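Local coordinates for lipopolysaccharide core heptose(I) kinase RfaP (Pseudomonas aeruginosa, PDB 6DFL), which phosphorylates the first heptose of the lipopolysaccharide inner core with ATP and magnesium, and also has protein-tyrosine kinase activity, at residues Gly15-Glu20 against Gly99-Asp104; Leu73-Glu78 against Ser110-Glu115. All coordinates share one frame; numbering follows the deposited sequence.

Contact 1 of 2, residues Gly15-Glu20 against Gly99-Asp104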
ATOM      1  N   GLY A  15      39.847   7.861  -3.722  1.00116.24           N
ATOM      2  CA  GLY A  15      40.831   8.126  -2.692  1.00114.85           C
ATOM      3  C   GLY A  15      40.333   9.145  -1.693  1.00114.75           C
ATOM      4  O   GLY A  15      41.089  10.018  -1.253  1.00114.97           O
ATOM      5  N   ARG A  16      39.056   9.049  -1.332  1.00112.03           N
ATOM      6  CA  ARG A  16      38.423  10.028  -0.463  1.00105.11           C
ATOM      7  C   ARG A  16      37.780   9.317   0.714  1.00102.27           C
ATOM      8  O   ARG A  16      37.273   8.198   0.571  1.00101.22           O
ATOM      9  CB  ARG A  16      37.373  10.841  -1.223  1.00103.81           C
ATOM     10  CG  ARG A  16      37.889  11.537  -2.475  1.00105.73           C
ATOM     11  CD  ARG A  16      36.911  12.610  -2.926  1.00102.61           C
ATOM     12  NE  ARG A  16      36.502  13.423  -1.784  1.00104.28           N
ATOM     13  CZ  ARG A  16      35.656  14.450  -1.841  1.00103.98           C
ATOM     14  NH1 ARG A  16      35.347  15.110  -0.731  1.00 93.53           N
ATOM     15  NH2 ARG A  16      35.115  14.813  -2.999  1.00103.49           N
ATOM     16  N   ASP A  17      37.818   9.954   1.875  1.00 99.78           N
ATOM     17  CA  ASP A  17      37.020   9.471   2.993  1.00 96.41           C
ATOM     18  C   ASP A  17      35.557   9.709   2.657  1.00 97.32           C
ATOM     19  O   ASP A  17      35.123  10.871   2.629  1.00 95.09           O
ATOM     20  CB  ASP A  17      37.393  10.173   4.295  1.00 93.40           C
ATOM     21  CG  ASP A  17      36.558   9.696   5.486  1.00 95.81           C
ATOM     22  OD1 ASP A  17      35.412   9.233   5.305  1.00 96.39           O
ATOM     23  OD2 ASP A  17      37.048   9.797   6.629  1.00 96.70           O
ATOM     24  N   PRO A  18      34.760   8.660   2.422  1.00 94.33           N
ATOM     25  CA  PRO A  18      33.369   8.884   2.007  1.00 90.98           C
ATOM     26  C   PRO A  18      32.545   9.616   3.050  1.00 86.91           C
ATOM     27  O   PRO A  18      31.633  10.362   2.687  1.00 87.03           O
ATOM     28  CB  PRO A  18      32.849   7.462   1.759  1.00 91.30           C
ATOM     29  CG  PRO A  18      34.101   6.614   1.603  1.00 93.24           C
ATOM     30  CD  PRO A  18      35.082   7.230   2.537  1.00 89.18           C
ATOM     31  N   PHE A  19      32.842   9.437   4.337  1.00 84.30           N
ATOM     32  CA  PHE A  19      32.086  10.143   5.365  1.00 85.42           C
ATOM     33  C   PHE A  19      32.305  11.646   5.283  1.00 94.86           C
ATOM     34  O   PHE A  19      31.409  12.429   5.639  1.00 92.62           O
ATOM     35  CB  PHE A  19      32.470   9.626   6.747  1.00 86.30           C
ATOM     36  CG  PHE A  19      32.014   8.241   7.004  1.00 89.71           C
ATOM     37  CD1 PHE A  19      32.699   7.168   6.475  1.00 90.78           C
ATOM     38  CD2 PHE A  19      30.879   8.003   7.757  1.00 90.76           C
ATOM     39  CE1 PHE A  19      32.263   5.870   6.701  1.00 89.58           C
ATOM     40  CE2 PHE A  19      30.439   6.701   7.989  1.00 87.35           C
ATOM     41  CZ  PHE A  19      31.130   5.643   7.461  1.00 84.90           C
ATOM     42  N   GLU A  20      33.490  12.066   4.836  1.00 94.03           N
ATOM     43  CA  GLU A  20      33.691  13.463   4.483  1.00 93.75           C
ATOM     44  C   GLU A  20      32.909  13.820   3.227  1.00 91.98           C
ATOM     45  O   GLU A  20      32.215  14.839   3.192  1.00 94.77           O
ATOM     46  CB  GLU A  20      35.181  13.744   4.287  1.00 96.60           C
ATOM     47  CG  GLU A  20      36.036  13.451   5.515  1.00100.67           C
ATOM     48  CD  GLU A  20      37.525  13.547   5.220  1.00110.68           C
ATOM     49  OE1 GLU A  20      37.905  13.393   4.037  1.00107.05           O
ATOM     50  OE2 GLU A  20      38.315  13.781   6.165  1.00112.86           O
ATOM     51  N   GLY A  99      27.028   4.067   4.860  1.00 70.50           N
ATOM     52  CA  GLY A  99      28.192   4.012   5.725  1.00 71.68           C
ATOM     53  C   GLY A  99      27.838   4.123   7.181  1.00 74.04           C
ATOM     54  O   GLY A  99      26.879   4.809   7.554  1.00 74.34           O
ATOM     55  N   GLU A 100      28.619   3.440   8.027  1.00 75.28           N
ATOM     56  CA  GLU A 100      28.567   3.573   9.478  1.00 79.93           C
ATOM     57  C   GLU A 100      29.985   3.538  10.020  1.00 87.44           C
ATOM     58  O   GLU A 100      30.771   2.669   9.625  1.00 79.86           O
ATOM     59  CB  GLU A 100      27.789   2.443  10.138  1.00 77.27           C
ATOM     60  CG  GLU A 100      26.293   2.473  10.054  1.00 77.28           C
ATOM     61  CD  GLU A 100      25.729   1.202  10.657  1.00 76.76           C
ATOM     62  OE1 GLU A 100      26.370   0.671  11.585  1.00 80.69           O
ATOM     63  OE2 GLU A 100      24.689   0.699  10.182  1.00 81.27           O
ATOM     64  N   ARG A 101      30.303   4.453  10.943  1.00 84.06           N
ATOM     65  CA  ARG A 101      31.550   4.361  11.693  1.00 88.35           C
ATOM     66  C   ARG A 101      31.377   5.011  13.057  1.00 93.26           C
ATOM     67  O   ARG A 101      30.541   5.896  13.246  1.00 92.17           O
ATOM     68  CB  ARG A 101      32.735   4.984  10.946  1.00 88.38           C
ATOM     69  CG  ARG A 101      32.767   6.497  10.879  1.00 92.98           C
ATOM     70  CD  ARG A 101      34.218   6.988  10.798  1.00 96.16           C
ATOM     71  NE  ARG A 101      34.326   8.360  10.298  1.00102.62           N
ATOM     72  CZ  ARG A 101      34.996   8.699   9.198  1.00100.96           C
ATOM     73  NH1 ARG A 101      35.631   7.764   8.495  1.00 94.24           N
ATOM     74  NH2 ARG A 101      35.040   9.969   8.808  1.00 93.90           N
ATOM     75  N   GLY A 102      32.180   4.552  14.016  1.00 97.34           N
ATOM     76  CA  GLY A 102      32.172   5.162  15.331  1.00 99.37           C
ATOM     77  C   GLY A 102      32.701   4.267  16.430  1.00102.82           C
ATOM     78  O   GLY A 102      32.399   3.068  16.472  1.00102.05           O
ATOM     79  N   SER A 103      33.491   4.859  17.331  1.00 98.56           N
ATOM     80  CA  SER A 103      34.046   4.117  18.459  1.00 97.03           C
ATOM     81  C   SER A 103      32.957   3.658  19.423  1.00102.90           C
ATOM     82  O   SER A 103      33.115   2.634  20.102  1.00102.75           O
ATOM     83  CB  SER A 103      35.090   4.976  19.189  1.00102.77           C
ATOM     84  OG  SER A 103      34.785   6.372  19.133  1.00 97.10           O
ATOM     85  N   ASP A 104      31.850   4.399  19.501  1.00104.99           N
ATOM     86  CA  ASP A 104      30.694   3.991  20.284  1.00107.31           C
ATOM     87  C   ASP A 104      29.679   3.367  19.335  1.00108.05           C
ATOM     88  O   ASP A 104      29.004   4.098  18.593  1.00108.77           O
ATOM     89  CB  ASP A 104      30.086   5.192  21.015  1.00108.25           C
ATOM     90  CG  ASP A 104      29.016   4.794  22.021  1.00111.45           C
ATOM     91  OD1 ASP A 104      28.543   3.632  21.975  1.00106.70           O
ATOM     92  OD2 ASP A 104      28.657   5.662  22.860  1.00113.52           O
TER

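Contact 2 of 2, residues Leu73-Glu78 against Ser110-Glu115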
ATOM      1  N   LEU A  73      19.015   5.959  16.478  1.00 99.80           N
ATOM      2  CA  LEU A  73      18.479   5.841  15.126  1.00 97.44           C
ATOM      3  C   LEU A  73      19.487   6.312  14.078  1.00 95.57           C
ATOM      4  O   LEU A  73      19.989   7.443  14.160  1.00 93.44           O
ATOM      5  CB  LEU A  73      17.189   6.652  14.989  1.00 97.33           C
ATOM      6  CG  LEU A  73      16.594   6.700  13.572  1.00 98.13           C
ATOM      7  CD1 LEU A  73      16.123   5.316  13.078  1.00 85.88           C
ATOM      8  CD2 LEU A  73      15.462   7.731  13.487  1.00 94.20           C
ATOM      9  N   GLY A  74      19.762   5.457  13.089  1.00 87.68           N
ATOM     10  CA  GLY A  74      20.708   5.792  12.037  1.00 84.24           C
ATOM     11  C   GLY A  74      20.322   5.232  10.679  1.00 81.62           C
ATOM     12  O   GLY A  74      19.268   4.613  10.546  1.00 82.16           O
ATOM     13  N   ALA A  75      21.170   5.421   9.666  1.00 73.55           N
ATOM     14  CA  ALA A  75      20.886   4.967   8.308  1.00 73.37           C
ATOM     15  C   ALA A  75      20.729   3.452   8.188  1.00 70.94           C
ATOM     16  O   ALA A  75      20.281   2.969   7.139  1.00 69.97           O
ATOM     17  CB  ALA A  75      21.999   5.416   7.369  1.00 70.66           C
ATOM     18  N   ARG A  76      21.109   2.700   9.216  1.00 70.38           N
ATOM     19  CA  ARG A  76      21.055   1.248   9.128  1.00 71.78           C
ATOM     20  C   ARG A  76      19.638   0.769   8.853  1.00 71.69           C
ATOM     21  O   ARG A  76      19.438  -0.135   8.033  1.00 68.58           O
ATOM     22  CB  ARG A  76      21.589   0.641  10.418  1.00 70.77           C
ATOM     23  CG  ARG A  76      21.606  -0.848  10.473  1.00 74.07           C
ATOM     24  CD  ARG A  76      22.092  -1.280  11.833  1.00 75.10           C
ATOM     25  NE  ARG A  76      23.469  -0.863  12.073  1.00 77.30           N
ATOM     26  CZ  ARG A  76      24.140  -1.136  13.185  1.00 77.63           C
ATOM     27  NH1 ARG A  76      23.547  -1.826  14.150  1.00 77.67           N
ATOM     28  NH2 ARG A  76      25.398  -0.727  13.331  1.00 76.81           N
ATOM     29  N   GLN A  77      18.644   1.384   9.501  1.00 71.38           N
ATOM     30  CA  GLN A  77      17.261   0.946   9.340  1.00 72.62           C
ATOM     31  C   GLN A  77      16.848   0.943   7.874  1.00 71.66           C
ATOM     32  O   GLN A  77      16.420  -0.087   7.337  1.00 73.84           O
ATOM     33  CB  GLN A  77      16.322   1.832  10.151  1.00 71.95           C
ATOM     34  CG  GLN A  77      16.159   1.407  11.576  1.00 74.30           C
ATOM     35  CD  GLN A  77      17.375   1.717  12.404  1.00 88.49           C
ATOM     36  OE1 GLN A  77      18.026   2.760  12.233  1.00 91.83           O
ATOM     37  NE2 GLN A  77      17.694   0.818  13.318  1.00 93.93           N
ATOM     38  N   GLU A  78      16.946   2.099   7.223  1.00 69.50           N
ATOM     39  CA  GLU A  78      16.665   2.188   5.796  1.00 71.02           C
ATOM     40  C   GLU A  78      17.480   1.176   4.996  1.00 68.33           C
ATOM     41  O   GLU A  78      16.954   0.525   4.089  1.00 69.61           O
ATOM     42  CB  GLU A  78      16.946   3.607   5.314  1.00 62.56           C
ATOM     43  CG  GLU A  78      16.263   3.983   4.024  1.00 68.80           C
ATOM     44  CD  GLU A  78      16.480   5.451   3.676  1.00 78.45           C
ATOM     45  OE1 GLU A  78      16.986   6.196   4.549  1.00 71.37           O
ATOM     46  OE2 GLU A  78      16.152   5.850   2.534  1.00 80.45           O
ATOM     47  N   SER A 110      26.531   7.978  10.481  1.00 79.93           N
ATOM     48  CA  SER A 110      26.127   7.184   9.332  1.00 81.83           C
ATOM     49  C   SER A 110      25.570   8.044   8.215  1.00 77.92           C
ATOM     50  O   SER A 110      25.207   9.202   8.402  1.00 82.45           O
ATOM     51  CB  SER A 110      25.087   6.122   9.704  1.00 79.07           C
ATOM     52  OG  SER A 110      23.801   6.713   9.847  1.00 79.35           O
ATOM     53  N   PHE A 111      25.472   7.425   7.044  1.00 75.30           N
ATOM     54  CA  PHE A 111      24.883   8.067   5.885  1.00 73.42           C
ATOM     55  C   PHE A 111      24.323   6.999   4.960  1.00 73.36           C
ATOM     56  O   PHE A 111      24.780   5.849   4.955  1.00 69.49           O
ATOM     57  CB  PHE A 111      25.903   8.927   5.139  1.00 71.48           C
ATOM     58  CG  PHE A 111      26.970   8.136   4.435  1.00 68.63           C
ATOM     59  CD1 PHE A 111      26.799   7.732   3.108  1.00 75.54           C
ATOM     60  CD2 PHE A 111      28.145   7.799   5.086  1.00 71.35           C
ATOM     61  CE1 PHE A 111      27.774   6.998   2.447  1.00 75.27           C
ATOM     62  CE2 PHE A 111      29.133   7.077   4.432  1.00 76.73           C
ATOM     63  CZ  PHE A 111      28.941   6.664   3.107  1.00 75.79           C
ATOM     64  N   ILE A 112      23.342   7.403   4.164  1.00 68.56           N
ATOM     65  CA  ILE A 112      22.850   6.572   3.080  1.00 73.76           C
ATOM     66  C   ILE A 112      22.329   7.483   1.983  1.00 73.30           C
ATOM     67  O   ILE A 112      21.576   8.423   2.246  1.00 71.55           O
ATOM     68  CB  ILE A 112      21.768   5.577   3.564  1.00 71.77           C
ATOM     69  CG1 ILE A 112      21.235   4.737   2.415  1.00 68.90           C
ATOM     70  CG2 ILE A 112      20.620   6.292   4.266  1.00 71.16           C
ATOM     71  CD1 ILE A 112      20.211   3.718   2.885  1.00 67.31           C
ATOM     72  N   VAL A 113      22.705   7.180   0.748  1.00 77.12           N
ATOM     73  CA  VAL A 113      22.267   7.912  -0.432  1.00 76.59           C
ATOM     74  C   VAL A 113      21.428   6.980  -1.305  1.00 74.25           C
ATOM     75  O   VAL A 113      21.926   5.946  -1.758  1.00 72.71           O
ATOM     76  CB  VAL A 113      23.464   8.443  -1.224  1.00 75.38           C
ATOM     77  CG1 VAL A 113      22.972   9.239  -2.401  1.00 83.09           C
ATOM     78  CG2 VAL A 113      24.370   9.243  -0.312  1.00 74.58           C
ATOM     79  N   THR A 114      20.178   7.371  -1.573  1.00 74.31           N
ATOM     80  CA  THR A 114      19.249   6.644  -2.424  1.00 79.76           C
ATOM     81  C   THR A 114      19.008   7.404  -3.719  1.00 82.92           C
ATOM     82  O   THR A 114      18.931   8.635  -3.724  1.00 85.31           O
ATOM     83  CB  THR A 114      17.895   6.434  -1.724  1.00 80.71           C
ATOM     84  OG1 THR A 114      17.277   7.706  -1.460  1.00 83.26           O
ATOM     85  CG2 THR A 114      18.072   5.675  -0.417  1.00 77.75           C
ATOM     86  N   GLU A 115      18.857   6.660  -4.811  1.00 79.98           N
ATOM     87  CA  GLU A 115      18.462   7.247  -6.083  1.00 83.52           C
ATOM     88  C   GLU A 115      17.069   7.856  -5.997  1.00 85.13           C
ATOM     89  O   GLU A 115      16.207   7.400  -5.239  1.00 84.94           O
ATOM     90  CB  GLU A 115      18.472   6.202  -7.192  1.00 80.65           C
ATOM     91  CG  GLU A 115      19.847   5.797  -7.677  1.00 83.54           C
ATOM     92  CD  GLU A 115      19.782   4.684  -8.729  1.00 94.47           C
ATOM     93  OE1 GLU A 115      18.697   4.079  -8.918  1.00 90.96           O
ATOM     94  OE2 GLU A 115      20.819   4.410  -9.370  1.00 99.62           O
TER

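Contact 1 of 2, residues Gly15-Glu20 against Gly99-Asp104
R101 of strand 95-101 lies along F19 at the start of helix 18-24 and ends on the carboxylate of D17. Its CB passes the far rim of the phenyl ring, nearest F19 CZ. CG then sits over one ring face, 3.9 Å from the ring centroid of F19 and 16° off the normal, a CH-pi contact. A first torsion of 73° sets CG between the backbone N and the carbonyl carbon of R101, and from there the chain runs extended to NE, which passes F19 CG. The guanidinium comes down flat on the same aromatic side chain, centres 4.3 Å apart and planes 25° apart, with R101 NH2 3.3 Å from F19 CB. At the tip both terminal nitrogens converge end-on on one oxygen: R101 NH2 is 3.0 Å and R101 NH1 3.1 Å from D17 OD2, a salt bridge with the two groups nearly perpendicular. The pair reaches the syn side of OD2 from the two faces of the carboxylate plane.

D17 is also the N-cap of the helix: its other oxygen, OD1, accepts weak bonds from the backbone N of F19 and of E20. One carboxylate thus caps the helix and fixes the arginine. The end of the phenyl ring abuts the strand backbone, F19 CZ lying 3.4 Å from E100 N at the ring edge. E100 points away and pairs with R76. Helix 18-24 thereby lies against strand 95-101, with F19 meeting F111 of the adjoining strand 109-115 edge-to-face and P18 resting on strand 2-5.

Contact 2 of 2, residues Leu73-Glu78 against Ser110-Glu115
A75 packs tightly against S110 and I112 of strand 109-115. Its backbone N donates a nearly straight hydrogen bond to the serine hydroxyl, 2.9 Å from A75 N to S110 OG with an N-H...O angle of 169°. S110 can accept it because its first torsion, 78°, turns OG toward A75. The A75 methyl group wedges between the serine hydroxyl and the isoleucine branch, with A75 CB 3.3 Å from S110 OG and 3.5 Å from I112 CG2.

E78 reaches toward the strand with its CG anti to the backbone N (chi1 -159°) and its chain extended. Packing is looser where its CB and CG graze I112 CD1, both at 4.1 Å. The carboxylate closes in again, E78 OE1 3.6 Å from I112 CG2 and E78 OE2 3.5 Å from T114 CG2. Its polar partner is K51, which forms a salt bridge with E78 OE2 and a hydrogen bond with T114 OG1. K51 on strand 48-53 and E78 on helix 76-87 match in placement the lysine and helix-C glutamate of the protein-kinase N-lobe, consistent with membership of that superfamily; the E78 side chain lies about 10 Å from that of D163, the probable active-site residue. Partly exposed R76 and Q77 mark the open side. Helix 76-87 thus covers the sheet face where strand 109-115 runs between strands 48-53 and 95-101.

Overall arrangement
Both contacts set a segment leading into a helix against the five-stranded antiparallel sheet, on the neighbouring strands 95-101 and 109-115, and their centres are about 13 Å apart. They lie on opposite faces of it: F111 points away from segment 73-78 and toward helix 18-24. The centre of contact 1 is about 26 Å from the centre of the chain, that of contact 2 about 13 Å, nearer the probable active site. Contact 1 joins its own two segments by a salt bridge and an arginine-phenyl stack; across contact 2 the bond is serine to backbone, and its buried charge, E78, is met by K51 from the next strand. A probable backbone hydrogen bond from G99 to F111 links the two.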